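Local coordinates for phosphoglycerol transferase GacH (Streptococcus pyogenes MGAS5005, PDB 6DGM), which probably transfers glycerol phosphate to the rhamnose polysaccharide of the group A streptococcal cell wall, this chain being its sulfatase-type domain, at residues A316-F319 with E320-S324; L333-V336 with L337-S341; K325-P328 with Y329-L332. All coordinates share one frame; numbering follows the deposited sequence.

Interaction 1 (A316-F319 with E320-S324); sequences AALF and EHTDS. With CA (calcium ion), chain E.
Thr-322 folds back on Leu-318 where helix 314-321 ends. Its chi1 of 63° sets OG1 between the backbone N and the carbonyl carbon, and OG1 gives a hydrogen bond to Leu-318 O at 2.8 Å. Thr-322 N bonds the same oxygen at 3.0 Å, from the other face of the carbonyl plane, so two donors grip one acceptor. Thr-322 OG1 in turn accepts from Ser-324 OG. The methyl CG2 of Thr-322 lies 4.1 Å from Leu-318 CD1. Next to this, the edge of the Phe-319 ring meets Ser-324: CD2 is 3.7 Å from Ser-324 CB, and Ser-324 O sits near the ring plane. These residues are buried; Leu-318 and Thr-322 pack on Thr-264 of strand 263-269.

The other side is looser and wetter. Water 1 donates to Ala-317 O and to Glu-320 OE1, which also bonds His-306. Asp-323 turns outward and binds the calcium ion through OD1 at 2.4 Å, together with three waters and Asp-31 O. Its OD2 accepts from water 2 and from Lys-33 N.

Asp-323 has a positive phi of 57°. Ser-324 N bonds Phe-319 O at 2.9 Å, in the carbonyl plane, and Asp-323 N bonds Glu-320 O at 3.1 Å. These two bonds define a Schellman motif, which here closes the helix and presents Asp-323 to the calcium site.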
loop_
_atom_site.group_PDB
_atom_site.type_symbol
_atom_site.label_atom_id
_atom_site.label_comp_id
_atom_site.label_asym_id
_atom_site.label_seq_id
_atom_site.Cartn_x
_atom_site.Cartn_y
_atom_site.Cartn_z
ATOM N N ALA A 316 3.102 -7.368 -6.544
ATOM C CA ALA A 316 2.969 -8.727 -7.057
ATOM C C ALA A 316 1.508 -9.153 -7.090
ATOM O O ALA A 316 1.057 -9.807 -8.041
ATOM C CB ALA A 316 3.790 -9.693 -6.216
ATOM N N ALA A 317 0.751 -8.786 -6.058
ATOM C CA ALA A 317 -0.660 -9.141 -6.042
ATOM C C ALA A 317 -1.427 -8.411 -7.129
ATOM O O ALA A 317 -2.392 -8.954 -7.679
ATOM C CB ALA A 317 -1.258 -8.857 -4.675
ATOM N N LEU A 318 -1.007 -7.186 -7.452
ATOM C CA LEU A 318 -1.649 -6.422 -8.518
ATOM C C LEU A 318 -1.410 -7.075 -9.871
ATOM O O LEU A 318 -2.328 -7.183 -10.696
ATOM C CB LEU A 318 -1.113 -4.985 -8.509
ATOM C CG LEU A 318 -1.391 -4.128 -9.746
ATOM C CD1 LEU A 318 -2.848 -3.691 -9.723
ATOM C CD2 LEU A 318 -0.469 -2.935 -9.832
ATOM N N PHE A 319 -0.169 -7.483 -10.135
ATOM C CA PHE A 319 0.106 -8.194 -11.379
ATOM C C PHE A 319 -0.736 -9.459 -11.480
ATOM O O PHE A 319 -1.276 -9.772 -12.548
ATOM C CB PHE A 319 1.589 -8.550 -11.474
ATOM C CG PHE A 319 2.464 -7.440 -12.013
ATOM C CD1 PHE A 319 2.850 -6.381 -11.211
ATOM C CD2 PHE A 319 2.917 -7.475 -13.320
ATOM C CE1 PHE A 319 3.669 -5.372 -11.714
ATOM C CE2 PHE A 319 3.716 -6.474 -13.827
ATOM C CZ PHE A 319 4.095 -5.419 -13.034
ATOM N N GLU A 320 -0.850 -10.212 -10.382
ATOM C CA GLU A 320 -1.642 -11.437 -10.428
ATOM C C GLU A 320 -3.116 -11.123 -10.663
ATOM O O GLU A 320 -3.782 -11.775 -11.480
ATOM C CB GLU A 320 -1.469 -12.225 -9.134
ATOM C CG GLU A 320 -2.177 -13.560 -9.163
ATOM C CD GLU A 320 -2.243 -14.212 -7.810
ATOM O OE1 GLU A 320 -2.501 -13.496 -6.804
ATOM O OE2 GLU A 320 -2.037 -15.434 -7.752
ATOM N N HIS A 321 -3.649 -10.136 -9.939
ATOM C CA HIS A 321 -5.072 -9.824 -10.045
ATOM C C HIS A 321 -5.433 -9.396 -11.460
ATOM O O HIS A 321 -6.475 -9.795 -11.991
ATOM C CB HIS A 321 -5.463 -8.736 -9.029
ATOM C CG HIS A 321 -6.913 -8.391 -9.063
ATOM N ND1 HIS A 321 -7.872 -9.176 -8.461
ATOM C CD2 HIS A 321 -7.575 -7.378 -9.667
ATOM C CE1 HIS A 321 -9.068 -8.658 -8.693
ATOM N NE2 HIS A 321 -8.915 -7.563 -9.416
ATOM N N THR A 322 -4.580 -8.592 -12.090
ATOM C CA THR A 322 -4.815 -8.117 -13.437
ATOM C C THR A 322 -4.283 -9.059 -14.514
ATOM O O THR A 322 -4.388 -8.723 -15.697
ATOM C CB THR A 322 -4.183 -6.739 -13.638
ATOM O OG1 THR A 322 -2.763 -6.818 -13.486
ATOM C CG2 THR A 322 -4.759 -5.747 -12.644
ATOM N N ASP A 323 -3.710 -10.205 -14.138
ATOM C CA ASP A 323 -3.173 -11.188 -15.095
ATOM C C ASP A 323 -2.112 -10.571 -16.009
ATOM O O ASP A 323 -2.054 -10.852 -17.211
ATOM C CB ASP A 323 -4.294 -11.850 -15.903
ATOM C CG ASP A 323 -3.918 -13.230 -16.399
ATOM O OD1 ASP A 323 -3.316 -13.994 -15.613
ATOM O OD2 ASP A 323 -4.245 -13.549 -17.558
ATOM N N SER A 324 -1.254 -9.732 -15.429
ATOM C CA SER A 324 -0.225 -9.023 -16.180
ATOM C C SER A 324 1.111 -9.759 -16.139
ATOM O O SER A 324 1.480 -10.354 -15.123
ATOM C CB SER A 324 -0.040 -7.613 -15.610
ATOM O OG SER A 324 -1.216 -6.862 -15.833
HETATM CA CA CA E . -3.854 -16.284 -16.160
HETATM O O HOH W 1 -3.790 -11.098 -6.301
HETATM O O HOH W 2 -4.423 -16.194 -18.556
HETATM O O HOH W 3 -1.801 -16.857 -14.522
HETATM O O HOH W 4 -4.563 -18.910 -16.382
#

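Interaction 2 (L333-V336 with L337-S341); sequences LTEV and LNKAS
Glu-335 and Lys-339 lie side by side on one face of helix 328-339 and form a salt bridge. Lys-339 NZ is 3.2 Å from Glu-335 OE1, on its syn lone pair, and makes a weak 3.3 Å bond to Glu-335 OE2. The two chains reach this point differently. Glu-335 is bent at chi2 (-76°), while Lys-339 is extended beyond CG. Water 5 links Glu-335 OE2 (2.7 Å) to Asn-338 ND2 (2.9 Å). Asn-338 ND2 also rests 3.6 Å from Thr-334 CG2.

Behind these groups is the backbone of the last helical turns. Lys-339 N bonds Glu-335 O at 2.8 Å, and Ala-340 N bonds Val-336 O as the chain leaves the helix. Thr-334 OG1 is tied to Tyr-330 O, one turn earlier. Further out, Tyr-21 and Leu-24 of helix 11-29 touch Glu-335. Glu-350 and Ile-354 of helix 349-365 touch Lys-339.

Both carboxylate oxygens have a partner here, which probably helps keep Glu-335 ionised. The bonds are long and the pair is partly exposed, so the attraction is probably modest.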
loop_
_atom_site.group_PDB
_atom_site.type_symbol
_atom_site.label_atom_id
_atom_site.label_comp_id
_atom_site.label_asym_id
_atom_site.label_seq_id
_atom_site.Cartn_x
_atom_site.Cartn_y
_atom_site.Cartn_z
ATOM N N LEU A 333 9.020 -11.561 -6.532
ATOM C CA LEU A 333 8.061 -10.999 -5.586
ATOM C C LEU A 333 6.751 -11.779 -5.582
ATOM O O LEU A 333 6.046 -11.785 -4.570
ATOM C CB LEU A 333 7.838 -9.517 -5.874
ATOM C CG LEU A 333 9.084 -8.653 -5.650
ATOM C CD1 LEU A 333 8.916 -7.284 -6.266
ATOM C CD2 LEU A 333 9.372 -8.541 -4.162
ATOM N N THR A 334 6.416 -12.448 -6.691
ATOM C CA THR A 334 5.261 -13.345 -6.690
ATOM C C THR A 334 5.528 -14.576 -5.837
ATOM O O THR A 334 4.641 -15.022 -5.097
ATOM C CB THR A 334 4.908 -13.733 -8.125
ATOM O OG1 THR A 334 4.588 -12.542 -8.851
ATOM C CG2 THR A 334 3.707 -14.669 -8.167
ATOM N N GLU A 335 6.747 -15.125 -5.917
ATOM C CA GLU A 335 7.137 -16.216 -5.023
ATOM C C GLU A 335 7.074 -15.782 -3.561
ATOM O O GLU A 335 6.625 -16.544 -2.697
ATOM C CB GLU A 335 8.540 -16.702 -5.378
ATOM C CG GLU A 335 8.580 -17.492 -6.666
ATOM C CD GLU A 335 8.025 -18.896 -6.485
ATOM O OE1 GLU A 335 8.750 -19.760 -5.947
ATOM O OE2 GLU A 335 6.863 -19.125 -6.871
ATOM N N VAL A 336 7.518 -14.559 -3.258
ATOM C CA VAL A 336 7.392 -14.041 -1.895
ATOM C C VAL A 336 5.926 -13.971 -1.487
ATOM O O VAL A 336 5.534 -14.475 -0.427
ATOM C CB VAL A 336 8.091 -12.677 -1.754
ATOM C CG1 VAL A 336 7.836 -12.072 -0.371
ATOM C CG2 VAL A 336 9.596 -12.822 -2.031
ATOM N N LEU A 337 5.100 -13.337 -2.322
ATOM C CA LEU A 337 3.673 -13.204 -2.021
ATOM C C LEU A 337 3.063 -14.557 -1.677
ATOM O O LEU A 337 2.355 -14.697 -0.675
ATOM C CB LEU A 337 2.950 -12.591 -3.225
ATOM C CG LEU A 337 1.423 -12.708 -3.299
ATOM C CD1 LEU A 337 0.756 -11.819 -2.241
ATOM C CD2 LEU A 337 0.936 -12.320 -4.707
ATOM N N ASN A 338 3.352 -15.573 -2.482
ATOM C CA ASN A 338 2.672 -16.848 -2.338
ATOM C C ASN A 338 3.309 -17.768 -1.311
ATOM O O ASN A 338 2.596 -18.562 -0.686
ATOM C CB ASN A 338 2.618 -17.567 -3.693
ATOM C CG ASN A 338 1.612 -16.936 -4.639
ATOM O OD1 ASN A 338 0.558 -16.464 -4.209
ATOM N ND2 ASN A 338 1.927 -16.932 -5.936
ATOM N N LYS A 339 4.629 -17.712 -1.136
ATOM C CA LYS A 339 5.305 -18.740 -0.361
ATOM C C LYS A 339 6.203 -18.242 0.760
ATOM O O LYS A 339 6.711 -19.078 1.521
ATOM C CB LYS A 339 6.152 -19.634 -1.277
ATOM C CG LYS A 339 5.394 -20.230 -2.455
ATOM C CD LYS A 339 6.333 -20.998 -3.366
ATOM C CE LYS A 339 5.653 -21.386 -4.666
ATOM N NZ LYS A 339 6.592 -22.100 -5.578
ATOM N N ALA A 340 6.445 -16.937 0.887
ATOM C CA ALA A 340 7.466 -16.513 1.833
ATOM C C ALA A 340 7.137 -15.201 2.524
ATOM O O ALA A 340 8.051 -14.509 2.988
ATOM C CB ALA A 340 8.845 -16.443 1.141
ATOM N N SER A 341 5.855 -14.856 2.654
ATOM C CA SER A 341 5.533 -13.578 3.264
ATOM C C SER A 341 5.031 -13.722 4.708
ATOM O O SER A 341 5.233 -14.754 5.365
ATOM C CB SER A 341 4.521 -12.827 2.387
ATOM O OG SER A 341 4.399 -11.480 2.820
HETATM O O HOH W 5 4.258 -18.311 -6.985
#

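Interaction 3 (K325-P328 with Y329-L332); sequences KVSP and YYAL
The Tyr-330 ring lies beside Ser-327, the N-cap of helix 328-339: CD2 is 3.2 Å from Ser-327 OG, which approaches obliquely. On one face of the ring, CD2 of Tyr-329 stands 4.0 Å above the plane, over its centre. The other face stacks with Phe-319 of the preceding helix. The Tyr-329 ring meets Phe-379 edge-to-face, and its OH bonds Thr-98 O.

As the cap, Ser-327 OG accepts from Tyr-330 N at 3.1 Å, nearly straight at 164°. A chi1 of 58° swings the hydroxyl in front of the first helical turn, where backbone N-H groups have no earlier carbonyl to bind. Ser-327 O starts the regular helical bonding by accepting from Ala-331 N at 2.8 Å. Pro-328 takes the first helical position, where its lack of an N-H costs no helical hydrogen bond.

Val-326, just before the cap, reaches over to Ala-331 in the manner of a hydrophobic staple, with CG2 4.1 Å from Ala-331 CB. Its CB also packs on Tyr-330 CB at 3.9 Å. Ile-28 of helix 11-29 touches both Val-326 and Ala-331. Asn-29 OD1 accepts from Val-326 N and so helps hold the chain ahead of the cap. In the next bond of the helix, Leu-332 N bonds Pro-328 O at 3.0 Å.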
loop_
_atom_site.group_PDB
_atom_site.type_symbol
_atom_site.label_atom_id
_atom_site.label_comp_id
_atom_site.label_asym_id
_atom_site.label_seq_id
_atom_site.Cartn_x
_atom_site.Cartn_y
_atom_site.Cartn_z
ATOM N N LYS A 325 1.830 -9.705 -17.255
ATOM C CA LYS A 325 3.140 -10.320 -17.354
ATOM C C LYS A 325 4.135 -9.644 -16.417
ATOM O O LYS A 325 4.089 -8.431 -16.187
ATOM C CB LYS A 325 3.624 -10.235 -18.797
ATOM C CG LYS A 325 2.785 -11.054 -19.761
ATOM C CD LYS A 325 3.199 -10.775 -21.202
ATOM C CE LYS A 325 2.193 -11.348 -22.205
ATOM N NZ LYS A 325 2.134 -12.823 -22.135
ATOM N N VAL A 326 5.070 -10.449 -15.904
ATOM C CA VAL A 326 5.994 -10.013 -14.864
ATOM C C VAL A 326 7.405 -9.871 -15.410
ATOM O O VAL A 326 7.791 -10.514 -16.394
ATOM C CB VAL A 326 5.980 -10.952 -13.631
ATOM C CG1 VAL A 326 4.617 -10.948 -12.974
ATOM C CG2 VAL A 326 6.397 -12.371 -14.014
ATOM N N SER A 327 8.179 -9.023 -14.753
ATOM C CA SER A 327 9.627 -9.056 -14.862
ATOM C C SER A 327 10.181 -10.141 -13.943
ATOM O O SER A 327 9.478 -10.641 -13.053
ATOM C CB SER A 327 10.199 -7.722 -14.395
ATOM O OG SER A 327 9.788 -7.486 -13.048
ATOM N N PRO A 328 11.442 -10.517 -14.122
ATOM C CA PRO A 328 12.072 -11.424 -13.150
ATOM C C PRO A 328 11.946 -10.931 -11.719
ATOM O O PRO A 328 11.646 -11.722 -10.815
ATOM C CB PRO A 328 13.525 -11.473 -13.634
ATOM C CG PRO A 328 13.417 -11.256 -15.159
ATOM C CD PRO A 328 12.326 -10.215 -15.269
ATOM N N TYR A 329 12.154 -9.630 -11.492
ATOM C CA TYR A 329 11.939 -9.044 -10.169
ATOM C C TYR A 329 10.541 -9.358 -9.637
ATOM O O TYR A 329 10.393 -9.830 -8.511
ATOM C CB TYR A 329 12.164 -7.527 -10.252
ATOM C CG TYR A 329 12.048 -6.749 -8.942
ATOM C CD1 TYR A 329 12.755 -7.139 -7.810
ATOM C CD2 TYR A 329 11.271 -5.596 -8.858
ATOM C CE1 TYR A 329 12.659 -6.418 -6.622
ATOM C CE2 TYR A 329 11.178 -4.858 -7.678
ATOM C CZ TYR A 329 11.873 -5.276 -6.571
ATOM O OH TYR A 329 11.798 -4.548 -5.405
ATOM N N TYR A 330 9.498 -9.119 -10.441
ATOM C CA TYR A 330 8.137 -9.394 -9.968
ATOM C C TYR A 330 7.805 -10.882 -9.930
ATOM O O TYR A 330 6.897 -11.271 -9.183
ATOM C CB TYR A 330 7.086 -8.553 -10.726
ATOM C CG TYR A 330 7.191 -7.084 -10.338
ATOM C CD1 TYR A 330 7.059 -6.687 -9.018
ATOM C CD2 TYR A 330 7.454 -6.119 -11.281
ATOM C CE1 TYR A 330 7.195 -5.352 -8.654
ATOM C CE2 TYR A 330 7.573 -4.801 -10.941
ATOM C CZ TYR A 330 7.451 -4.417 -9.632
ATOM O OH TYR A 330 7.584 -3.086 -9.325
ATOM N N ALA A 331 8.545 -11.727 -10.666
ATOM C CA ALA A 331 8.442 -13.170 -10.472
ATOM C C ALA A 331 8.937 -13.563 -9.078
ATOM O O ALA A 331 8.275 -14.319 -8.359
ATOM C CB ALA A 331 9.232 -13.914 -11.558
ATOM N N LEU A 332 10.108 -13.062 -8.682
ATOM C CA LEU A 332 10.578 -13.262 -7.313
ATOM C C LEU A 332 9.552 -12.761 -6.306
ATOM O O LEU A 332 9.235 -13.446 -5.328
ATOM C CB LEU A 332 11.907 -12.541 -7.108
ATOM C CG LEU A 332 12.405 -12.345 -5.673
ATOM C CD1 LEU A 332 12.603 -13.664 -4.965
ATOM C CD2 LEU A 332 13.692 -11.549 -5.704
#

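How the interactions relate
The three contacts run in series along two consecutive helices and the loop between them. Interaction 1 ends helix 314-321, interaction 3 starts helix 328-339, and interaction 2 ends it. The centre of interaction 1 is about 13 Å from that of interaction 2 and about 11 Å from that of interaction 3. Ala-316 and Ala-317 pack against Leu-333 and Leu-337: Ala-316 CB is 3.5 Å from Leu-333 O. At the turn, Phe-319 CD2 lies 3.9 Å from Val-326 CG1. Calcium is bound directly in interaction 1; the side chains of Val-326 and Thr-334 lie about 11 Å from it. None of the three contacts supplies a ligand to manganese or lines the sn-glycerol-1-phosphate pocket.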